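Local coordinates for predicted component of a thermophile-specific DNA repair system, contains a RAMP domain (Methanopyrus kandleri, PDB 4N0L), which binds RNA, probably crRNA, as the Csm3 protein of a type III-A CRISPR system, a zinc-containing RAMP-superfamily member with an RRM-like fold, at residues T7-T18 against R267-R278. Sequence-based numbering, arbitrary orientation.
Sequences TITLVGEIRLRT and RVEFRIAALCAR
Arg15 and Glu269 lie side by side on one face of two antiparallel neighbouring strands, their guanidinium and carboxylate planes 35° apart. A salt bridge of 3.2 Å joins Arg15 NH1 to Glu269 OE2. The other oxygen, OE1, sits in the guanidinium plane of Arg271 and accepts from both its NE (3.0 Å) and NH2, so one carboxylate binds both arginines and probably offsets part of the charge they bring together; Arg271 NH1 has a second partner in Glu304. With CG anti to the backbone N (chi1 -179°) and the chain extended, Arg15 carries CD over a face of the Arg271 guanidinium, 3.5 Å from NH2.

The opposite face is apolar, as suits a buried core: the branched Ile14 sends CG2 across Val268, 3.7 Å from CB, while CG1 runs alongside the Phe270 ring, 3.8 Å from CE2.

Midway, Val11 O accepts from Ala273 N (2.8 Å) and Ala274 N (3.3 Å), a classic beta bulge. Gly12, beside it, lacks a side chain and so lets CA approach Arg271 O to 3.1 Å.

Strands 7-16 and 268-278 are inner strands of the antiparallel RRM-like sheet, flanked by 223-231 and 318-321 respectively; helix 238-255 packs on Leu10, Phe270 and Ile272, while Phe292 of strand 290-292 covers Val11 and Cys276.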
loop_
_atom_site.group_PDB
_atom_site.type_symbol
_atom_site.label_atom_id
_atom_site.label_comp_id
_atom_site.label_asym_id
_atom_site.label_seq_id
_atom_site.Cartn_x
_atom_site.Cartn_y
_atom_site.Cartn_z
ATOM N N THR A 7 3.818 1.332 -15.600
ATOM C CA THR A 7 3.191 1.706 -14.336
ATOM C C THR A 7 1.714 2.083 -14.413
ATOM O O THR A 7 1.211 2.517 -15.449
ATOM C CB THR A 7 3.923 2.904 -13.697
ATOM O OG1 THR A 7 3.976 3.982 -14.640
ATOM C CG2 THR A 7 5.342 2.535 -13.292
ATOM N N ILE A 8 1.031 1.908 -13.285
ATOM C CA ILE A 8 -0.293 2.481 -13.075
ATOM C C ILE A 8 -0.207 3.409 -11.874
ATOM O O ILE A 8 0.184 2.984 -10.787
ATOM C CB ILE A 8 -1.369 1.421 -12.809
ATOM C CG1 ILE A 8 -1.550 0.503 -14.017
ATOM C CG2 ILE A 8 -2.691 2.089 -12.456
ATOM C CD1 ILE A 8 -2.426 -0.692 -13.726
ATOM N N THR A 9 -0.565 4.673 -12.067
ATOM C CA THR A 9 -0.453 5.659 -10.999
ATOM C C THR A 9 -1.807 6.130 -10.485
ATOM O O THR A 9 -2.613 6.678 -11.238
ATOM C CB THR A 9 0.346 6.886 -11.455
ATOM O OG1 THR A 9 1.656 6.478 -11.870
ATOM C CG2 THR A 9 0.472 7.888 -10.321
ATOM N N LEU A 10 -2.047 5.915 -9.195
ATOM C CA LEU A 10 -3.237 6.443 -8.538
ATOM C C LEU A 10 -2.992 7.901 -8.184
ATOM O O LEU A 10 -1.991 8.223 -7.543
ATOM C CB LEU A 10 -3.591 5.642 -7.276
ATOM C CG LEU A 10 -4.113 4.197 -7.343
ATOM C CD1 LEU A 10 -3.187 3.249 -8.102
ATOM C CD2 LEU A 10 -4.381 3.668 -5.937
ATOM N N VAL A 11 -3.896 8.779 -8.609
ATOM C CA VAL A 11 -3.759 10.206 -8.334
ATOM C C VAL A 11 -5.010 10.768 -7.669
ATOM O O VAL A 11 -6.130 10.566 -8.144
ATOM C CB VAL A 11 -3.475 11.010 -9.619
ATOM C CG1 VAL A 11 -3.293 12.493 -9.299
ATOM C CG2 VAL A 11 -2.255 10.458 -10.343
ATOM N N GLY A 12 -4.806 11.476 -6.565
ATOM C CA GLY A 12 -5.892 12.096 -5.832
ATOM C C GLY A 12 -5.352 12.750 -4.579
ATOM O O GLY A 12 -4.264 13.324 -4.600
ATOM N N GLU A 13 -6.078 12.627 -3.474
ATOM C CA GLU A 13 -5.600 13.194 -2.220
ATOM C C GLU A 13 -6.156 12.467 -1.003
ATOM O O GLU A 13 -7.142 11.730 -1.085
ATOM C CB GLU A 13 -5.951 14.686 -2.135
ATOM C CG GLU A 13 -7.440 14.979 -2.034
ATOM C CD GLU A 13 -7.751 16.467 -1.951
ATOM O OE1 GLU A 13 -8.920 16.809 -1.675
ATOM O OE2 GLU A 13 -6.837 17.292 -2.169
ATOM N N ILE A 14 -5.489 12.667 0.127
ATOM C CA ILE A 14 -5.942 12.130 1.397
ATOM C C ILE A 14 -6.651 13.219 2.193
ATOM O O ILE A 14 -6.072 14.272 2.455
ATOM C CB ILE A 14 -4.774 11.578 2.235
ATOM C CG1 ILE A 14 -3.986 10.533 1.443
ATOM C CG2 ILE A 14 -5.285 11.013 3.557
ATOM C CD1 ILE A 14 -2.664 10.165 2.082
ATOM N N ARG A 15 -7.903 12.979 2.561
ATOM C CA ARG A 15 -8.609 13.890 3.454
ATOM C C ARG A 15 -8.695 13.302 4.853
ATOM O O ARG A 15 -9.073 12.145 5.020
ATOM C CB ARG A 15 -10.015 14.200 2.942
ATOM C CG ARG A 15 -10.764 15.169 3.850
ATOM C CD ARG A 15 -12.190 15.417 3.397
ATOM N NE ARG A 15 -12.898 16.273 4.345
ATOM C CZ ARG A 15 -13.583 15.820 5.390
ATOM N NH1 ARG A 15 -13.662 14.516 5.620
ATOM N NH2 ARG A 15 -14.192 16.670 6.205
ATOM N N LEU A 16 -8.324 14.091 5.856
ATOM C CA LEU A 16 -8.485 13.670 7.243
ATOM C C LEU A 16 -9.916 13.894 7.722
ATOM O O LEU A 16 -10.437 15.004 7.636
ATOM C CB LEU A 16 -7.510 14.419 8.154
ATOM C CG LEU A 16 -6.029 14.070 8.002
ATOM C CD1 LEU A 16 -5.170 15.272 8.334
ATOM C CD2 LEU A 16 -5.661 12.889 8.887
ATOM N N ARG A 17 -10.548 12.838 8.228
ATOM C CA ARG A 17 -11.875 12.958 8.822
ATOM C C ARG A 17 -11.758 13.443 10.260
ATOM O O ARG A 17 -12.705 13.993 10.819
ATOM C CB ARG A 17 -12.635 11.629 8.767
ATOM C CG ARG A 17 -12.658 10.975 7.398
ATOM C CD ARG A 17 -13.861 10.052 7.233
ATOM N NE ARG A 17 -13.749 8.834 8.032
ATOM C CZ ARG A 17 -14.249 8.690 9.255
ATOM N NH1 ARG A 17 -14.910 9.689 9.826
ATOM N NH2 ARG A 17 -14.096 7.545 9.906
ATOM N N THR A 18 -10.592 13.222 10.861
ATOM C CA THR A 18 -10.306 13.730 12.197
ATOM C C THR A 18 -8.993 14.496 12.191
ATOM O O THR A 18 -8.111 14.222 11.379
ATOM C CB THR A 18 -10.220 12.598 13.247
ATOM O OG1 THR A 18 -9.186 11.674 12.880
ATOM C CG2 THR A 18 -11.545 11.858 13.355
ATOM N N ARG A 267 -8.138 9.327 11.190
ATOM C CA ARG A 267 -9.130 8.818 10.252
ATOM C C ARG A 267 -8.970 9.529 8.911
ATOM O O ARG A 267 -8.855 10.754 8.865
ATOM C CB ARG A 267 -10.548 9.023 10.801
ATOM C CG ARG A 267 -10.776 8.464 12.208
ATOM C CD ARG A 267 -10.575 6.954 12.284
ATOM N NE ARG A 267 -10.548 6.482 13.668
ATOM C CZ ARG A 267 -10.440 5.206 14.027
ATOM N NH1 ARG A 267 -10.353 4.257 13.104
ATOM N NH2 ARG A 267 -10.422 4.877 15.312
ATOM N N VAL A 268 -8.951 8.769 7.820
ATOM C CA VAL A 268 -8.670 9.358 6.512
ATOM C C VAL A 268 -9.563 8.834 5.398
ATOM O O VAL A 268 -10.151 7.757 5.497
ATOM C CB VAL A 268 -7.198 9.123 6.074
ATOM C CG1 VAL A 268 -6.221 9.797 7.030
ATOM C CG2 VAL A 268 -6.907 7.630 5.930
ATOM N N GLU A 269 -9.650 9.621 4.332
ATOM C CA GLU A 269 -10.317 9.217 3.105
ATOM C C GLU A 269 -9.308 9.268 1.972
ATOM O O GLU A 269 -8.585 10.256 1.829
ATOM C CB GLU A 269 -11.488 10.142 2.781
ATOM C CG GLU A 269 -12.584 10.207 3.825
ATOM C CD GLU A 269 -13.528 11.375 3.583
ATOM O OE1 GLU A 269 -13.377 12.056 2.544
ATOM O OE2 GLU A 269 -14.413 11.619 4.430
ATOM N N PHE A 270 -9.252 8.219 1.163
ATOM C CA PHE A 270 -8.450 8.267 -0.051
ATOM C C PHE A 270 -9.326 8.636 -1.239
ATOM O O PHE A 270 -10.034 7.793 -1.788
ATOM C CB PHE A 270 -7.746 6.930 -0.296
ATOM C CG PHE A 270 -6.744 6.575 0.764
ATOM C CD1 PHE A 270 -7.091 5.748 1.820
ATOM C CD2 PHE A 270 -5.452 7.081 0.709
ATOM C CE1 PHE A 270 -6.170 5.425 2.799
ATOM C CE2 PHE A 270 -4.525 6.763 1.684
ATOM C CZ PHE A 270 -4.883 5.933 2.732
ATOM N N ARG A 271 -9.262 9.899 -1.643
ATOM C CA ARG A 271 -10.076 10.377 -2.750
ATOM C C ARG A 271 -9.269 10.242 -4.031
ATOM O O ARG A 271 -8.396 11.058 -4.321
ATOM C CB ARG A 271 -10.508 11.827 -2.522
ATOM C CG ARG A 271 -11.474 11.994 -1.357
ATOM C CD ARG A 271 -11.786 13.454 -1.069
ATOM N NE ARG A 271 -12.792 13.587 -0.017
ATOM C CZ ARG A 271 -13.704 14.551 0.036
ATOM N NH1 ARG A 271 -13.741 15.493 -0.898
ATOM N NH2 ARG A 271 -14.579 14.581 1.035
ATOM N N ILE A 272 -9.560 9.191 -4.787
ATOM C CA ILE A 272 -8.758 8.834 -5.946
ATOM C C ILE A 272 -9.471 9.246 -7.226
ATOM O O ILE A 272 -10.503 8.681 -7.587
ATOM C CB ILE A 272 -8.458 7.326 -5.969
ATOM C CG1 ILE A 272 -7.736 6.921 -4.682
ATOM C CG2 ILE A 272 -7.636 6.966 -7.195
ATOM C CD1 ILE A 272 -7.638 5.423 -4.470
ATOM N N ALA A 273 -8.911 10.241 -7.905
ATOM C CA ALA A 273 -9.564 10.847 -9.057
ATOM C C ALA A 273 -9.324 10.069 -10.348
ATOM O O ALA A 273 -10.177 10.061 -11.239
ATOM C CB ALA A 273 -9.094 12.284 -9.221
ATOM N N ALA A 274 -8.179 9.404 -10.448
ATOM C CA ALA A 274 -7.832 8.718 -11.686
ATOM C C ALA A 274 -6.778 7.631 -11.515
ATOM O O ALA A 274 -5.927 7.699 -10.625
ATOM C CB ALA A 274 -7.359 9.729 -12.719
ATOM N N LEU A 275 -6.857 6.622 -12.379
ATOM C CA LEU A 275 -5.784 5.645 -12.539
ATOM C C LEU A 275 -5.055 5.931 -13.846
ATOM O O LEU A 275 -5.648 5.851 -14.922
ATOM C CB LEU A 275 -6.329 4.215 -12.533
ATOM C CG LEU A 275 -6.514 3.477 -11.203
ATOM C CD1 LEU A 275 -7.040 4.390 -10.104
ATOM C CD2 LEU A 275 -7.438 2.286 -11.397
ATOM N N CYS A 276 -3.767 6.244 -13.753
ATOM C CA CYS A 276 -3.004 6.675 -14.917
ATOM C C CYS A 276 -1.959 5.644 -15.326
ATOM O O CYS A 276 -1.017 5.370 -14.583
ATOM C CB CYS A 276 -2.338 8.024 -14.638
ATOM S SG CYS A 276 -3.480 9.307 -14.053
ATOM N N ALA A 277 -2.132 5.078 -16.517
ATOM C CA ALA A 277 -1.328 3.940 -16.951
ATOM C C ALA A 277 -0.319 4.292 -18.045
ATOM O O ALA A 277 -0.626 5.034 -18.979
ATOM C CB ALA A 277 -2.234 2.824 -17.429
ATOM N N ARG A 278 0.890 3.757 -17.909
ATOM C CA ARG A 278 1.900 3.840 -18.959
ATOM C C ARG A 278 2.561 2.481 -19.163
ATOM O O ARG A 278 3.197 1.951 -18.254
ATOM C CB ARG A 278 2.956 4.903 -18.633
ATOM C CG ARG A 278 2.398 6.315 -18.589
ATOM C CD ARG A 278 3.468 7.363 -18.317
ATOM N NE ARG A 278 3.944 7.363 -16.938
ATOM C CZ ARG A 278 4.455 8.432 -16.332
ATOM N NH1 ARG A 278 4.541 9.584 -16.983
ATOM N NH2 ARG A 278 4.872 8.353 -15.076
HETATM O O HOH W 1 1.707 5.539 -14.594
HETATM O O HOH W 2 6.150 6.214 -14.134
HETATM O O HOH W 3 -15.598 13.218 6.348
#